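Local coordinates for DUF3809 domain-containing protein (Deinococcus radiodurans, PDB 3NQN) that is of unknown function but binds calcium ions and belongs to a family grouped with the Bet v 1-like folds, at residues F37-D42 with E61-F66. Sequence-based numbering, arbitrary orientation.
Sequences FLRGLD and EVDLPF. With CA (calcium ion), chain C.
In the antiparallel sheet of this Bet v 1-like domain, strand 41-43, the outermost strand of the chain's sheet, and the turn leading into it meet strand 60-73 across the intervening strand 47-56, so side chains rather than paired backbones make the contact. Residues 38-41 form a type II beta turn, and the two leucines at its ends both reach the ring of Phe-66. Leu-41 CD1 comes at the ring edge, near its plane, 3.7 Å from Phe-66 CZ. Leu-38 crosses the phenylalanine side chain at about a right angle, its CD2 lying 4.0 Å from Phe-66 CE2; the same leucine also touches Val-143 of helix 122-153. Phe-66 packs on Val-93 as well. The Arg-39 chain is extended to CD and bends at chi3 (69°), which brings NH2 alongside the Asp-63 methylene, 3.9 Å from Asp-63 CB. The carboxylate of Asp-63 stays beyond salt-bridge range of the guanidinium, and NH2 is instead salt-bridged to Glu-51 of strand 47-56. Asp-63 chelates a calcium ion through both oxygens, OD1 at 2.5 Å and OD2 at 2.6 Å, and Asp-63 of the second subunit binds the same ion, which thus bridges the dimer. Arg-39 NH1 and Glu-61 OE1 are 4.2 Å apart, too far for a salt bridge, and a water joins them. It accepts from Arg-39 NH1 in the guanidinium plane at 2.8 Å. The same water donates to Glu-61 OE1 at 3.2 Å.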
# COMPACT_ATOMS: atom_id res chain seq x y z
N PHE A 37 -2.37 15.85 -2.26
CA PHE A 37 -2.71 14.94 -1.17
C PHE A 37 -3.65 13.83 -1.57
O PHE A 37 -4.16 13.10 -0.71
CB PHE A 37 -3.20 15.70 0.06
CG PHE A 37 -2.31 16.84 0.45
CD1 PHE A 37 -1.01 16.59 0.89
CD2 PHE A 37 -2.74 18.16 0.36
CE1 PHE A 37 -0.16 17.65 1.25
CE2 PHE A 37 -1.91 19.21 0.72
CZ PHE A 37 -0.62 18.96 1.17
N LEU A 38 -3.85 13.67 -2.88
CA LEU A 38 -4.57 12.53 -3.42
C LEU A 38 -3.58 11.73 -4.28
O LEU A 38 -3.47 11.95 -5.50
CB LEU A 38 -5.78 12.97 -4.26
CG LEU A 38 -6.92 13.67 -3.51
CD1 LEU A 38 -8.08 13.98 -4.47
CD2 LEU A 38 -7.41 12.84 -2.31
N ARG A 39 -2.87 10.80 -3.66
CA ARG A 39 -1.82 10.07 -4.35
C ARG A 39 -2.41 9.00 -5.28
O ARG A 39 -3.44 8.41 -4.99
CB ARG A 39 -0.85 9.45 -3.35
CG ARG A 39 0.55 9.17 -3.94
CD ARG A 39 1.45 8.47 -2.93
NE ARG A 39 1.02 7.09 -2.68
CZ ARG A 39 1.60 6.27 -1.80
NH1 ARG A 39 2.62 6.68 -1.06
NH2 ARG A 39 1.13 5.03 -1.65
N GLY A 40 -1.72 8.75 -6.40
CA GLY A 40 -2.12 7.69 -7.33
C GLY A 40 -3.45 7.94 -8.00
O GLY A 40 -4.11 7.01 -8.45
N LEU A 41 -3.81 9.21 -8.12
CA LEU A 41 -5.09 9.58 -8.70
C LEU A 41 -5.17 9.06 -10.13
O LEU A 41 -4.22 9.20 -10.91
CB LEU A 41 -5.23 11.10 -8.67
CG LEU A 41 -6.61 11.73 -8.71
CD1 LEU A 41 -7.57 11.12 -7.68
CD2 LEU A 41 -6.44 13.24 -8.48
N ASP A 42 -6.27 8.40 -10.46
CA ASP A 42 -6.50 7.94 -11.81
C ASP A 42 -8.01 7.78 -12.08
O ASP A 42 -8.82 7.80 -11.13
CB ASP A 42 -5.77 6.62 -12.06
CG ASP A 42 -5.53 6.35 -13.54
OD1 ASP A 42 -5.55 7.31 -14.35
OD2 ASP A 42 -5.32 5.17 -13.90
N GLU A 61 3.95 6.25 6.35
CA GLU A 61 2.81 6.59 5.51
C GLU A 61 1.99 5.36 5.18
O GLU A 61 2.49 4.44 4.51
CB GLU A 61 3.29 7.27 4.22
CG GLU A 61 4.04 8.55 4.47
CD GLU A 61 4.55 9.22 3.20
OE1 GLU A 61 4.62 8.55 2.14
OE2 GLU A 61 4.85 10.41 3.27
N VAL A 62 0.76 5.33 5.67
CA VAL A 62 -0.17 4.24 5.38
C VAL A 62 -1.21 4.76 4.41
O VAL A 62 -1.86 5.78 4.68
CB VAL A 62 -0.87 3.73 6.67
CG1 VAL A 62 -1.89 2.58 6.32
CG2 VAL A 62 0.19 3.24 7.68
N ASP A 63 -1.33 4.10 3.28
CA ASP A 63 -2.26 4.53 2.23
C ASP A 63 -3.65 3.95 2.42
O ASP A 63 -3.81 2.75 2.65
CB ASP A 63 -1.73 4.13 0.85
CG ASP A 63 -1.20 2.70 0.81
OD1 ASP A 63 -0.17 2.42 1.48
OD2 ASP A 63 -1.81 1.86 0.12
N LEU A 64 -4.65 4.82 2.37
CA LEU A 64 -6.07 4.45 2.46
C LEU A 64 -6.71 4.73 1.11
O LEU A 64 -6.78 5.90 0.67
CB LEU A 64 -6.78 5.27 3.55
CG LEU A 64 -6.57 4.92 5.03
CD1 LEU A 64 -5.10 5.02 5.46
CD2 LEU A 64 -7.47 5.82 5.92
N PRO A 65 -7.19 3.68 0.43
CA PRO A 65 -7.74 3.91 -0.88
C PRO A 65 -9.14 4.53 -0.85
O PRO A 65 -9.82 4.53 0.19
CB PRO A 65 -7.78 2.51 -1.49
CG PRO A 65 -7.98 1.62 -0.32
CD PRO A 65 -7.25 2.25 0.81
N PHE A 66 -9.52 5.13 -1.97
CA PHE A 66 -10.88 5.55 -2.22
C PHE A 66 -11.17 5.29 -3.68
O PHE A 66 -10.24 5.20 -4.50
CB PHE A 66 -11.11 7.04 -1.92
CG PHE A 66 -10.49 7.98 -2.94
CD1 PHE A 66 -11.21 8.38 -4.07
CD2 PHE A 66 -9.22 8.48 -2.76
CE1 PHE A 66 -10.65 9.23 -5.00
CE2 PHE A 66 -8.66 9.32 -3.70
CZ PHE A 66 -9.38 9.69 -4.83
CA CA C . -0.33 -0.03 1.06
O HOH W 1 3.88 5.59 1.13
O HOH W 2 -2.32 0.34 2.61
O HOH W 3 -1.61 -1.16 -0.67
O HOH W 4 0.94 0.66 -0.74
O HOH W 5 1.53 0.06 2.69